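Local coordinates for protein mannonate dehydratase (Streptococcus suis, PDB 3BDK) that probably catalyses the dehydration of D-mannonate to 2-dehydro-3-deoxy-D-gluconate and carries a manganese ion at its active site, at residues P119-N124 with A212-A217; I189-L194 with P231-G236; L246-H251 with R279-F284; I309-V314 with T355-L360. One frame throughout, in Å; residues are numbered along the deposited sequence.

Contact 1 (P119-N124 with A212-A217)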
loop_
_atom_site.group_PDB
_atom_site.type_symbol
_atom_site.label_atom_id
_atom_site.label_comp_id
_atom_site.label_asym_id
_atom_site.label_seq_id
_atom_site.Cartn_x
_atom_site.Cartn_y
_atom_site.Cartn_z
ATOM N N PRO A 119 -3.484 6.872 -25.346
ATOM C CA PRO A 119 -4.903 6.637 -25.671
ATOM C C PRO A 119 -5.990 7.350 -24.836
ATOM O O PRO A 119 -7.182 7.141 -25.091
ATOM C CB PRO A 119 -5.045 5.124 -25.483
ATOM C CG PRO A 119 -3.923 4.722 -24.562
ATOM C CD PRO A 119 -3.016 5.897 -24.344
ATOM N N VAL A 120 -5.609 8.175 -23.865
ATOM C CA VAL A 120 -6.602 8.857 -23.030
ATOM C C VAL A 120 -6.193 10.279 -22.670
ATOM O O VAL A 120 -5.017 10.542 -22.375
ATOM C CB VAL A 120 -6.938 8.066 -21.730
ATOM C CG1 VAL A 120 -7.800 8.900 -20.793
ATOM C CG2 VAL A 120 -7.650 6.737 -22.045
ATOM N N VAL A 121 -7.171 11.191 -22.706
ATOM C CA VAL A 121 -6.973 12.582 -22.278
ATOM C C VAL A 121 -8.049 13.017 -21.267
ATOM O O VAL A 121 -9.227 13.134 -21.615
ATOM C CB VAL A 121 -6.951 13.565 -23.484
ATOM C CG1 VAL A 121 -6.822 14.993 -23.006
ATOM C CG2 VAL A 121 -5.808 13.242 -24.424
ATOM N N CYS A 122 -7.626 13.219 -20.018
ATOM C CA CYS A 122 -8.449 13.825 -18.972
ATOM C C CYS A 122 -8.431 15.359 -19.140
ATOM O O CYS A 122 -7.515 15.908 -19.760
ATOM C CB CYS A 122 -7.952 13.386 -17.572
ATOM S SG CYS A 122 -8.798 14.148 -16.073
ATOM N N TYR A 123 -9.458 16.029 -18.605
ATOM C CA TYR A 123 -9.642 17.494 -18.701
ATOM C C TYR A 123 -10.926 17.828 -17.933
ATOM O O TYR A 123 -11.776 16.952 -17.759
ATOM C CB TYR A 123 -9.817 17.932 -20.165
ATOM C CG TYR A 123 -11.114 17.425 -20.726
ATOM C CD1 TYR A 123 -12.226 18.268 -20.859
ATOM C CD2 TYR A 123 -11.260 16.083 -21.052
ATOM C CE1 TYR A 123 -13.435 17.775 -21.325
ATOM C CE2 TYR A 123 -12.466 15.587 -21.527
ATOM C CZ TYR A 123 -13.547 16.437 -21.657
ATOM O OH TYR A 123 -14.724 15.918 -22.133
ATOM N N ASN A 124 -11.093 19.083 -17.510
ATOM C CA ASN A 124 -12.328 19.507 -16.812
ATOM C C ASN A 124 -13.139 20.582 -17.530
ATOM O O ASN A 124 -12.696 21.130 -18.533
ATOM C CB ASN A 124 -12.028 19.971 -15.383
ATOM C CG ASN A 124 -11.607 21.417 -15.310
ATOM O OD1 ASN A 124 -12.301 22.304 -15.794
ATOM N ND2 ASN A 124 -10.465 21.669 -14.687
ATOM N N ALA A 212 -8.099 10.482 -34.016
ATOM C CA ALA A 212 -6.742 10.262 -33.482
ATOM C C ALA A 212 -6.571 9.014 -32.578
ATOM O O ALA A 212 -5.479 8.775 -32.044
ATOM C CB ALA A 212 -6.229 11.537 -32.769
ATOM N N GLY A 213 -7.640 8.230 -32.416
ATOM C CA GLY A 213 -7.642 7.066 -31.511
ATOM C C GLY A 213 -7.843 7.379 -30.023
ATOM O O GLY A 213 -8.230 6.493 -29.236
ATOM N N VAL A 214 -7.572 8.634 -29.657
ATOM C CA VAL A 214 -7.589 9.153 -28.285
ATOM C C VAL A 214 -8.991 9.211 -27.666
ATOM O O VAL A 214 -9.906 9.763 -28.279
ATOM C CB VAL A 214 -7.021 10.598 -28.276
ATOM C CG1 VAL A 214 -7.080 11.207 -26.891
ATOM C CG2 VAL A 214 -5.599 10.634 -28.815
ATOM N N LYS A 215 -9.156 8.663 -26.457
ATOM C CA LYS A 215 -10.447 8.735 -25.733
ATOM C C LYS A 215 -10.467 9.851 -24.682
ATOM O O LYS A 215 -9.541 9.968 -23.860
ATOM C CB LYS A 215 -10.808 7.412 -25.040
ATOM C CG LYS A 215 -10.707 6.177 -25.898
ATOM C CD LYS A 215 -11.274 4.963 -25.180
ATOM C CE LYS A 215 -10.448 3.714 -25.502
ATOM N NZ LYS A 215 -11.150 2.447 -25.124
ATOM N N MET A 216 -11.518 10.664 -24.710
ATOM C CA MET A 216 -11.642 11.787 -23.788
ATOM C C MET A 216 -12.322 11.363 -22.491
ATOM O O MET A 216 -13.214 10.514 -22.496
ATOM C CB MET A 216 -12.419 12.932 -24.440
ATOM C CG MET A 216 -11.846 13.393 -25.770
ATOM S SD MET A 216 -10.108 13.857 -25.654
ATOM C CE MET A 216 -10.242 15.504 -24.963
ATOM N N ALA A 217 -11.897 11.960 -21.382
ATOM C CA ALA A 217 -12.375 11.561 -20.064
ATOM C C ALA A 217 -12.422 12.749 -19.111
ATOM O O ALA A 217 -11.383 13.260 -18.690
ATOM C CB ALA A 217 -11.500 10.454 -19.495
#

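Contact 2 (I189-L194 with P231-G236)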
loop_
_atom_site.group_PDB
_atom_site.type_symbol
_atom_site.label_atom_id
_atom_site.label_comp_id
_atom_site.label_asym_id
_atom_site.label_seq_id
_atom_site.Cartn_x
_atom_site.Cartn_y
_atom_site.Cartn_z
ATOM N N ILE A 189 -23.597 33.774 -16.936
ATOM C CA ILE A 189 -23.556 32.362 -17.375
ATOM C C ILE A 189 -24.284 31.431 -16.394
ATOM O O ILE A 189 -23.836 31.234 -15.265
ATOM C CB ILE A 189 -22.103 31.831 -17.566
ATOM C CG1 ILE A 189 -21.159 32.896 -18.153
ATOM C CG2 ILE A 189 -22.105 30.537 -18.366
ATOM C CD1 ILE A 189 -21.225 33.082 -19.659
ATOM N N SER A 190 -25.397 30.856 -16.830
ATOM C CA SER A 190 -26.156 29.932 -15.998
ATOM C C SER A 190 -25.792 28.483 -16.316
ATOM O O SER A 190 -25.034 28.208 -17.248
ATOM C CB SER A 190 -27.646 30.138 -16.221
ATOM O OG SER A 190 -27.941 29.954 -17.587
ATOM N N GLU A 191 -26.329 27.550 -15.542
ATOM C CA GLU A 191 -25.978 26.142 -15.750
ATOM C C GLU A 191 -26.217 25.734 -17.197
ATOM O O GLU A 191 -25.297 25.259 -17.862
ATOM C CB GLU A 191 -26.704 25.227 -14.765
ATOM C CG GLU A 191 -26.299 25.475 -13.303
ATOM C CD GLU A 191 -26.753 24.384 -12.341
ATOM O OE1 GLU A 191 -27.263 23.339 -12.793
ATOM O OE2 GLU A 191 -26.582 24.556 -11.116
ATOM N N GLU A 192 -27.429 25.973 -17.695
ATOM C CA GLU A 192 -27.778 25.664 -19.077
ATOM C C GLU A 192 -26.850 26.334 -20.092
ATOM O O GLU A 192 -26.519 25.742 -21.124
ATOM C CB GLU A 192 -29.238 25.999 -19.363
ATOM C CG GLU A 192 -30.241 25.069 -18.679
ATOM C CD GLU A 192 -30.194 23.628 -19.188
ATOM O OE1 GLU A 192 -29.917 23.402 -20.397
ATOM O OE2 GLU A 192 -30.443 22.713 -18.369
ATOM N N ASP A 193 -26.421 27.553 -19.801
ATOM C CA ASP A 193 -25.448 28.220 -20.655
ATOM C C ASP A 193 -24.166 27.395 -20.739
ATOM O O ASP A 193 -23.589 27.229 -21.838
ATOM C CB ASP A 193 -25.104 29.612 -20.127
ATOM C CG ASP A 193 -26.251 30.565 -20.233
ATOM O OD1 ASP A 193 -26.179 31.660 -19.634
ATOM O OD2 ASP A 193 -27.226 30.226 -20.923
ATOM N N LEU A 194 -23.727 26.896 -19.572
ATOM C CA LEU A 194 -22.481 26.143 -19.455
ATOM C C LEU A 194 -22.648 24.758 -20.048
ATOM O O LEU A 194 -21.699 24.200 -20.585
ATOM C CB LEU A 194 -22.024 26.046 -18.002
ATOM C CG LEU A 194 -20.569 25.634 -17.769
ATOM C CD1 LEU A 194 -19.622 26.739 -18.230
ATOM C CD2 LEU A 194 -20.335 25.321 -16.329
ATOM N N PRO A 231 -21.248 28.552 -11.179
ATOM C CA PRO A 231 -21.984 27.351 -11.551
ATOM C C PRO A 231 -21.083 26.102 -11.722
ATOM O O PRO A 231 -19.895 26.241 -12.050
ATOM C CB PRO A 231 -22.625 27.762 -12.877
ATOM C CG PRO A 231 -21.617 28.619 -13.489
ATOM C CD PRO A 231 -20.969 29.390 -12.360
ATOM N N ARG A 232 -21.640 24.911 -11.466
ATOM C CA ARG A 232 -20.953 23.644 -11.696
ATOM C C ARG A 232 -21.954 22.683 -12.265
ATOM O O ARG A 232 -23.098 22.665 -11.824
ATOM C CB ARG A 232 -20.411 23.056 -10.402
ATOM C CG ARG A 232 -18.989 23.455 -10.045
ATOM C CD ARG A 232 -18.903 24.830 -9.364
ATOM N NE ARG A 232 -17.520 25.127 -8.996
ATOM C CZ ARG A 232 -16.669 25.872 -9.709
ATOM N NH1 ARG A 232 -15.422 26.058 -9.270
ATOM N NH2 ARG A 232 -17.042 26.448 -10.847
ATOM N N ILE A 233 -21.543 21.877 -13.244
ATOM C CA ILE A 233 -22.479 20.954 -13.878
ATOM C C ILE A 233 -22.068 19.481 -13.822
ATOM O O ILE A 233 -22.923 18.577 -13.894
ATOM C CB ILE A 233 -22.869 21.381 -15.333
ATOM C CG1 ILE A 233 -21.626 21.568 -16.227
ATOM C CG2 ILE A 233 -23.767 22.619 -15.307
ATOM C CD1 ILE A 233 -21.961 21.840 -17.691
ATOM N N ILE A 234 -20.780 19.215 -13.688
ATOM C CA ILE A 234 -20.360 17.834 -13.636
ATOM C C ILE A 234 -20.304 17.433 -12.179
ATOM O O ILE A 234 -19.250 17.405 -11.549
ATOM C CB ILE A 234 -19.063 17.569 -14.451
ATOM C CG1 ILE A 234 -19.120 18.346 -15.777
ATOM C CG2 ILE A 234 -18.942 16.099 -14.780
ATOM C CD1 ILE A 234 -20.335 17.967 -16.681
ATOM N N THR A 235 -21.476 17.112 -11.660
ATOM C CA THR A 235 -21.693 17.090 -10.229
ATOM C C THR A 235 -22.334 15.788 -9.692
ATOM O O THR A 235 -22.307 15.562 -8.485
ATOM C CB THR A 235 -22.540 18.361 -9.794
ATOM O OG1 THR A 235 -23.815 18.351 -10.439
ATOM C CG2 THR A 235 -21.834 19.673 -10.139
ATOM N N GLY A 236 -22.892 14.941 -10.574
ATOM C CA GLY A 236 -23.612 13.723 -10.163
ATOM C C GLY A 236 -24.193 12.833 -11.268
ATOM O O GLY A 236 -23.943 13.040 -12.462
#

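Contact 3 (L246-H251 with R279-F284)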
loop_
_atom_site.group_PDB
_atom_site.type_symbol
_atom_site.label_atom_id
_atom_site.label_comp_id
_atom_site.label_asym_id
_atom_site.label_seq_id
_atom_site.Cartn_x
_atom_site.Cartn_y
_atom_site.Cartn_z
ATOM N N LEU A 246 -24.322 13.965 -24.867
ATOM C CA LEU A 246 -23.853 15.038 -25.768
ATOM C C LEU A 246 -23.215 14.508 -27.059
ATOM O O LEU A 246 -23.052 15.247 -28.040
ATOM C CB LEU A 246 -22.842 15.948 -25.059
ATOM C CG LEU A 246 -23.242 16.722 -23.802
ATOM C CD1 LEU A 246 -22.017 17.282 -23.098
ATOM C CD2 LEU A 246 -24.224 17.837 -24.137
ATOM N N TYR A 247 -22.864 13.227 -27.044
ATOM C CA TYR A 247 -22.130 12.583 -28.120
ATOM C C TYR A 247 -21.968 11.124 -27.712
ATOM O O TYR A 247 -20.916 10.731 -27.195
ATOM C CB TYR A 247 -20.765 13.241 -28.278
ATOM C CG TYR A 247 -20.082 12.987 -29.594
ATOM C CD1 TYR A 247 -19.293 11.853 -29.786
ATOM C CD2 TYR A 247 -20.195 13.899 -30.642
ATOM C CE1 TYR A 247 -18.649 11.624 -31.007
ATOM C CE2 TYR A 247 -19.560 13.677 -31.864
ATOM C CZ TYR A 247 -18.794 12.537 -32.038
ATOM O OH TYR A 247 -18.171 12.329 -33.235
ATOM N N ASP A 248 -23.029 10.341 -27.924
ATOM C CA ASP A 248 -23.078 8.940 -27.505
ATOM C C ASP A 248 -22.041 8.088 -28.242
ATOM O O ASP A 248 -22.356 7.347 -29.183
ATOM C CB ASP A 248 -24.482 8.365 -27.691
ATOM C CG ASP A 248 -24.607 6.968 -27.128
ATOM O OD1 ASP A 248 -24.741 6.831 -25.902
ATOM O OD2 ASP A 248 -24.555 5.996 -27.904
ATOM N N SER A 249 -20.798 8.211 -27.791
ATOM C CA SER A 249 -19.662 7.531 -28.398
ATOM C C SER A 249 -18.681 7.125 -27.308
ATOM O O SER A 249 -18.346 7.919 -26.419
ATOM C CB SER A 249 -18.975 8.441 -29.410
ATOM O OG SER A 249 -17.689 7.961 -29.759
ATOM N N GLU A 250 -18.208 5.887 -27.385
ATOM C CA GLU A 250 -17.304 5.353 -26.368
ATOM C C GLU A 250 -16.049 6.224 -26.156
ATOM O O GLU A 250 -15.467 6.193 -25.095
ATOM C CB GLU A 250 -17.059 3.844 -26.601
ATOM C CG GLU A 250 -18.161 2.941 -25.906
ATOM C CD GLU A 250 -18.921 1.888 -26.799
ATOM O OE1 GLU A 250 -19.323 2.199 -27.957
ATOM O OE2 GLU A 250 -19.180 0.756 -26.298
ATOM N N HIS A 251 -15.703 7.054 -27.139
ATOM C CA HIS A 251 -14.601 8.048 -27.044
ATOM C C HIS A 251 -14.936 9.330 -26.257
ATOM O O HIS A 251 -14.051 10.173 -26.019
ATOM C CB HIS A 251 -14.156 8.445 -28.456
ATOM C CG HIS A 251 -13.279 7.427 -29.118
ATOM N ND1 HIS A 251 -13.684 6.128 -29.350
ATOM C CD2 HIS A 251 -12.014 7.516 -29.587
ATOM C CE1 HIS A 251 -12.704 5.462 -29.930
ATOM N NE2 HIS A 251 -11.681 6.282 -30.089
ATOM N N ARG A 279 -22.344 1.295 -19.530
ATOM C CA ARG A 279 -22.358 2.029 -20.784
ATOM C C ARG A 279 -21.001 2.066 -21.479
ATOM O O ARG A 279 -20.854 2.736 -22.496
ATOM C CB ARG A 279 -22.905 3.448 -20.581
ATOM C CG ARG A 279 -24.418 3.478 -20.420
ATOM C CD ARG A 279 -24.969 4.875 -20.557
ATOM N NE ARG A 279 -24.809 5.441 -21.900
ATOM C CZ ARG A 279 -25.245 6.649 -22.262
ATOM N NH1 ARG A 279 -25.053 7.073 -23.496
ATOM N NH2 ARG A 279 -25.876 7.435 -21.397
ATOM N N ASN A 280 -20.023 1.332 -20.947
ATOM C CA ASN A 280 -18.650 1.354 -21.449
ATOM C C ASN A 280 -18.117 2.788 -21.518
ATOM O O ASN A 280 -17.589 3.234 -22.545
ATOM C CB ASN A 280 -18.535 0.637 -22.816
ATOM C CG ASN A 280 -17.072 0.332 -23.211
ATOM O OD1 ASN A 280 -16.379 -0.429 -22.525
ATOM N ND2 ASN A 280 -16.604 0.930 -24.315
ATOM N N ARG A 281 -18.248 3.521 -20.421
ATOM C CA ARG A 281 -17.948 4.940 -20.482
ATOM C C ARG A 281 -16.930 5.436 -19.455
ATOM O O ARG A 281 -16.737 6.645 -19.286
ATOM C CB ARG A 281 -19.254 5.766 -20.453
ATOM C CG ARG A 281 -20.028 5.794 -21.791
ATOM C CD ARG A 281 -19.088 6.114 -22.970
ATOM N NE ARG A 281 -19.761 6.253 -24.263
ATOM C CZ ARG A 281 -20.326 5.255 -24.937
ATOM N NH1 ARG A 281 -20.331 4.020 -24.447
ATOM N NH2 ARG A 281 -20.890 5.494 -26.114
ATOM N N ILE A 282 -16.273 4.505 -18.774
ATOM C CA ILE A 282 -15.161 4.871 -17.923
ATOM C C ILE A 282 -13.886 4.737 -18.748
ATOM O O ILE A 282 -13.536 3.638 -19.153
ATOM C CB ILE A 282 -15.073 4.004 -16.650
ATOM C CG1 ILE A 282 -16.409 3.972 -15.913
ATOM C CG2 ILE A 282 -13.975 4.533 -15.749
ATOM C CD1 ILE A 282 -16.287 3.848 -14.389
ATOM N N ASN A 283 -13.208 5.854 -18.988
ATOM C CA ASN A 283 -11.976 5.851 -19.769
ATOM C C ASN A 283 -10.752 6.161 -18.915
ATOM O O ASN A 283 -9.652 6.346 -19.434
ATOM C CB ASN A 283 -12.074 6.845 -20.928
ATOM C CG ASN A 283 -13.102 6.433 -21.963
ATOM O OD1 ASN A 283 -13.546 7.247 -22.773
ATOM N ND2 ASN A 283 -13.487 5.162 -21.942
ATOM N N PHE A 284 -10.951 6.216 -17.601
ATOM C CA PHE A 284 -9.897 6.628 -16.683
ATOM C C PHE A 284 -10.439 6.816 -15.269
ATOM O O PHE A 284 -11.634 7.039 -15.077
ATOM C CB PHE A 284 -9.238 7.920 -17.169
ATOM C CG PHE A 284 -8.068 8.355 -16.334
ATOM C CD1 PHE A 284 -7.831 9.699 -16.096
ATOM C CD2 PHE A 284 -7.203 7.421 -15.789
ATOM C CE1 PHE A 284 -6.755 10.102 -15.328
ATOM C CE2 PHE A 284 -6.126 7.818 -15.021
ATOM C CZ PHE A 284 -5.901 9.160 -14.790
#

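Contact 4 (I309-V314 with T355-L360)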
loop_
_atom_site.group_PDB
_atom_site.type_symbol
_atom_site.label_atom_id
_atom_site.label_comp_id
_atom_site.label_asym_id
_atom_site.label_seq_id
_atom_site.Cartn_x
_atom_site.Cartn_y
_atom_site.Cartn_z
ATOM N N ILE A 309 -15.904 5.982 1.449
ATOM C CA ILE A 309 -16.063 5.180 0.244
ATOM C C ILE A 309 -15.622 3.743 0.437
ATOM O O ILE A 309 -14.576 3.466 1.021
ATOM C CB ILE A 309 -15.257 5.770 -0.922
ATOM C CG1 ILE A 309 -15.638 7.227 -1.146
ATOM C CG2 ILE A 309 -15.468 4.956 -2.216
ATOM C CD1 ILE A 309 -14.529 8.037 -1.859
ATOM N N ASP A 310 -16.422 2.815 -0.059
ATOM C CA ASP A 310 -16.047 1.415 -0.029
ATOM C C ASP A 310 -15.284 1.112 -1.306
ATOM O O ASP A 310 -15.869 0.710 -2.326
ATOM C CB ASP A 310 -17.276 0.530 0.095
ATOM C CG ASP A 310 -16.932 -0.922 0.342
ATOM O OD1 ASP A 310 -17.854 -1.650 0.772
ATOM O OD2 ASP A 310 -15.764 -1.343 0.116
ATOM N N MET A 311 -13.970 1.321 -1.220
ATOM C CA MET A 311 -13.018 1.111 -2.315
ATOM C C MET A 311 -13.038 -0.295 -2.836
ATOM O O MET A 311 -12.687 -0.528 -4.004
ATOM C CB MET A 311 -11.600 1.444 -1.877
ATOM C CG MET A 311 -11.361 2.934 -1.737
ATOM S SD MET A 311 -11.901 3.959 -3.152
ATOM C CE MET A 311 -11.016 5.464 -2.756
ATOM N N ASN A 312 -13.452 -1.235 -1.987
ATOM C CA ASN A 312 -13.439 -2.633 -2.389
ATOM C C ASN A 312 -14.553 -2.864 -3.392
ATOM O O ASN A 312 -14.301 -3.370 -4.486
ATOM C CB ASN A 312 -13.545 -3.581 -1.203
ATOM C CG ASN A 312 -13.618 -5.033 -1.631
ATOM O OD1 ASN A 312 -14.634 -5.695 -1.418
ATOM N ND2 ASN A 312 -12.553 -5.533 -2.240
ATOM N N ALA A 313 -15.770 -2.460 -3.016
ATOM C CA ALA A 313 -16.912 -2.464 -3.915
ATOM C C ALA A 313 -16.524 -1.841 -5.255
ATOM O O ALA A 313 -16.781 -2.430 -6.306
ATOM C CB ALA A 313 -18.045 -1.729 -3.299
ATOM N N VAL A 314 -15.865 -0.681 -5.211
ATOM C CA VAL A 314 -15.407 -0.003 -6.425
ATOM C C VAL A 314 -14.582 -0.979 -7.263
ATOM O O VAL A 314 -15.068 -1.461 -8.269
ATOM C CB VAL A 314 -14.579 1.275 -6.133
ATOM C CG1 VAL A 314 -14.050 1.864 -7.417
ATOM C CG2 VAL A 314 -15.407 2.312 -5.374
ATOM N N THR A 355 -0.289 0.390 -3.754
ATOM C CA THR A 355 -0.105 -1.012 -3.324
ATOM C C THR A 355 -1.344 -1.562 -2.619
ATOM O O THR A 355 -1.643 -2.777 -2.704
ATOM C CB THR A 355 1.143 -1.202 -2.438
ATOM O OG1 THR A 355 1.042 -0.398 -1.251
ATOM C CG2 THR A 355 2.396 -0.796 -3.188
ATOM N N TYR A 356 -2.084 -0.684 -1.948
ATOM C CA TYR A 356 -3.385 -1.068 -1.389
ATOM C C TYR A 356 -4.380 -1.443 -2.506
ATOM O O TYR A 356 -5.200 -2.383 -2.347
ATOM C CB TYR A 356 -3.941 0.062 -0.518
ATOM C CG TYR A 356 -5.400 -0.052 -0.131
ATOM C CD1 TYR A 356 -5.859 -1.096 0.638
ATOM C CD2 TYR A 356 -6.305 0.932 -0.505
ATOM C CE1 TYR A 356 -7.201 -1.182 0.998
ATOM C CE2 TYR A 356 -7.645 0.880 -0.142
ATOM C CZ TYR A 356 -8.093 -0.174 0.612
ATOM O OH TYR A 356 -9.422 -0.229 0.970
ATOM N N PHE A 357 -4.311 -0.721 -3.625
ATOM C CA PHE A 357 -5.156 -1.059 -4.783
ATOM C C PHE A 357 -4.695 -2.331 -5.505
ATOM O O PHE A 357 -5.523 -3.138 -5.909
ATOM C CB PHE A 357 -5.356 0.145 -5.724
ATOM C CG PHE A 357 -6.261 1.189 -5.152
ATOM C CD1 PHE A 357 -7.636 0.990 -5.120
ATOM C CD2 PHE A 357 -5.742 2.339 -4.583
ATOM C CE1 PHE A 357 -8.480 1.926 -4.541
ATOM C CE2 PHE A 357 -6.572 3.287 -4.005
ATOM C CZ PHE A 357 -7.942 3.080 -3.981
ATOM N N ASN A 358 -3.384 -2.549 -5.612
ATOM C CA ASN A 358 -2.868 -3.885 -5.994
ATOM C C ASN A 358 -3.538 -4.995 -5.203
ATOM O O ASN A 358 -3.968 -6.003 -5.764
ATOM C CB ASN A 358 -1.366 -4.003 -5.755
ATOM C CG ASN A 358 -0.534 -3.007 -6.570
ATOM O OD1 ASN A 358 0.606 -2.715 -6.196
ATOM N ND2 ASN A 358 -1.076 -2.507 -7.685
ATOM N N GLY A 359 -3.631 -4.807 -3.892
ATOM C CA GLY A 359 -4.168 -5.834 -3.005
ATOM C C GLY A 359 -5.658 -6.001 -3.176
ATOM O O GLY A 359 -6.181 -7.111 -3.129
ATOM N N LEU A 360 -6.361 -4.891 -3.381
ATOM C CA LEU A 360 -7.796 -4.969 -3.659
ATOM C C LEU A 360 -8.020 -5.655 -5.006
ATOM O O LEU A 360 -8.828 -6.586 -5.092
ATOM C CB LEU A 360 -8.466 -3.590 -3.589
ATOM C CG LEU A 360 -8.721 -3.026 -2.187
ATOM C CD1 LEU A 360 -9.373 -1.650 -2.252
ATOM C CD2 LEU A 360 -9.585 -3.976 -1.377
#

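Contact 1 (P119-N124 with A212-A217)
Val-120 to Tyr-123 and Lys-215 to Ala-217 run side by side as parallel strands, their axes 25° apart, with Pro-119 and Val-214 just before them. Backbone bonds come first. Lys-215 N gives to Pro-119 O at 2.8 Å, Val-121 N to Lys-215 O at 2.9 Å, and Ala-217 N to Val-121 O at 2.9 Å; a fourth, Tyr-123 N to Ala-217 O, is weak. Val-121 thus uses both its N and its O on this neighbour, as alternate residues of parallel strands do.

Apolar contacts fill one face. Val-121 CG2 presses on Val-214 CG1 at 3.4 Å, its branched carbons suiting a strand facing helices. Met-216, bent at chi2 (-55°) and chi3, folds its sulfur back to lie 3.8 Å from Val-121 CB, the two side chains pointing the same way. The Tyr-123 ring comes edge-on to Ala-217 N, with CE2 3.9 Å from Met-216 CB. On the other face Val-120 CG1 meets the small Ala-217 CB.

Helices 99-114 and 191-210 cover the Val-121 and Met-216 face, while Val-120, Cys-122 and Ala-217 look into the barrel toward strand 282-286. Strands 79-84 and 252-257 flank the pair.

Contact 2 (I189-L194 with P231-G236)
Leu-194 and Ile-233 make the tight part of this contact, two branched apolar side chains that meet at a slant between the start of helix 191-210 and the loop ahead of helix 237-245. Leu-194 CD2 lies 4.0 Å from Ile-233 CG1. With Ile-233 CG1 set between its backbone N and carbonyl carbon (chi1 55°), CD1 extends onto the helix backbone, 3.7 Å from Leu-194 O, while the other branch, CG2, rests 4.0 Å from Glu-191 CB. Both residues are buried, which suits their apolar side chains; Phe-125 and Pro-127 also touch Leu-194, and Trp-195 touches Ile-233.

Toward solvent the contact thins. The rigid ring of Pro-231 fits beside the turn before the helix, its CG 3.9 Å from Ile-189 O, and its CB only loosely approached by Glu-191 CG at 4.3 Å. Glu-191 is exposed; its methylenes do the touching as its chain extends past the loop. No hydrogen bond joins the segments, and each keeps its own polar order. Ser-190, the N-cap residue, gives its N to Asp-193 OD1 at 3.0 Å, in a nearly straight bond that meets the carboxylate from above its plane. Arg-232 NH2 reaches Pro-231 O, also nearly straight (174°), the oxygen lying in the guanidinium plane, and bonds to Pro-127 O as well.

This is an arrangement of the alpha/beta barrel: a loop that follows strand 215-218 folds over the N-terminal end of the preceding helix, on the side of the barrel where that strand delivers the metal ligand His-219.

Contact 3 (L246-H251 with R279-F284)
Asp-248 holds CG anti to its backbone N (chi1 -174°), and Arg-279 bends at chi3 (66°), so that carboxylate and guanidinium come together nearly coplanar. Asp-248 OD1 stands at the edge of the guanidinium in a salt bridge to Arg-279 NH1. The modelled 2.4 Å between Asp-248 OD1 and Arg-279 NH1 is very short, and its exact length is doubtful. Arg-279 NH2 has further partners in Tyr-275 and Asn-245, which help fix the group's rotation.

Arg-281 lies across the segment 246-251. A bend near its root turns the flat guanidinium under the backbone, with Glu-250 CA 3.3 Å above its plane and over its centre, though the model is too close around NH1 and the exact placement is doubtful. Arg-281 NE gives a weak bond to Ser-249 O at 3.1 Å. A long, flexible arginine suits this place: its stem is buried while its charged end reaches a peptide carbonyl and sits among acidic groups. Asp-248 OD1 is 4.1 Å from Arg-281 NH2, well out of the guanidinium plane, so only the charges interact. Glu-250 is exposed; its OE2 accepts a weak bond from Asn-280 ND2 at 3.3 Å, the carboxylate and amide planes 79° apart. Ser-249 turns away, its hydroxyl bonded to Glu-210.

Asn-280, with positive phi, is the C-prime residue of the Schellman motif that ends helix 269-278, a conformation asparagine tolerates well. The whole is a helix-to-strand turn packed on its neighbour at the N-terminal ends of strands 252-257 and 282-286, the end of an alpha/beta barrel opposite its active site.

Contact 4 (I309-V314 with T355-L360)
Met-311 and Phe-357 form a Met-aromatic contact between the first turn of helix 311-320 and the long helix 348-368. The sulfur, Met-311 SD, lies 5.3 Å from the centre of the Phe-357 ring and in line with its plane, at the edge. A bend at chi2 (-49°) carries the Met-311 chain along that edge, and the terminal methyl, CE, comes 4.1 Å from Phe-357 CZ. A flexible thioether suits this place, since it can follow the rim of a flat ring.

Nearer its backbone Met-311 CB is 3.8 Å from Leu-360 CD1, about one turn further along, and 4.0 Å from the OH of Tyr-356, the residue before Phe-357. The other leucine methyl, Leu-360 CD2, is 4.0 Å from Asn-312 CB, so the forked side chain spans two successive residues. Leu-360 CG also lies above the Tyr-356 ring, toward its rim. Asp-310, the N-cap, accepts weak bonds at OD2 from Asn-312 N (3.1 Å) and Ala-313 N, an acid well matched to the positive end of the helix dipole.

The Tyr-356 hydroxyl bonds to Glu-362 of the second subunit and to Ser-304, which also bonds Met-311 N. Gly-359 of the second subunit packs on Tyr-356 and Leu-360, placing the contact at the dimer interface, while helix 258-262 touches Ile-309 and Met-311, and helix 269-278 touches Ile-309, Ala-313 and Val-314.

How the contacts relate
From the N terminus, 119-124 opens contact 1, and 189-194 opens contact 2 before 212-217 closes the first loop of 87 intervening residues. Contact 2 closes later, at 231-236, so the two cross, sharing the unit of helix 191-210 and strand 215-218. In series, contact 3 then closes the loop from 246-251 to 279-284, joining the turns that lead into strands 252-257 and 282-286, and contact 4 closes that from 309-314 to 355-360. Contacts 1 and 3 touch within the barrel sheet through a probable hydrogen bond, Met-216 N to His-251 O. Contact 2 joins a loop to a helix start, whereas contact 4 ties late helices together beside the second subunit.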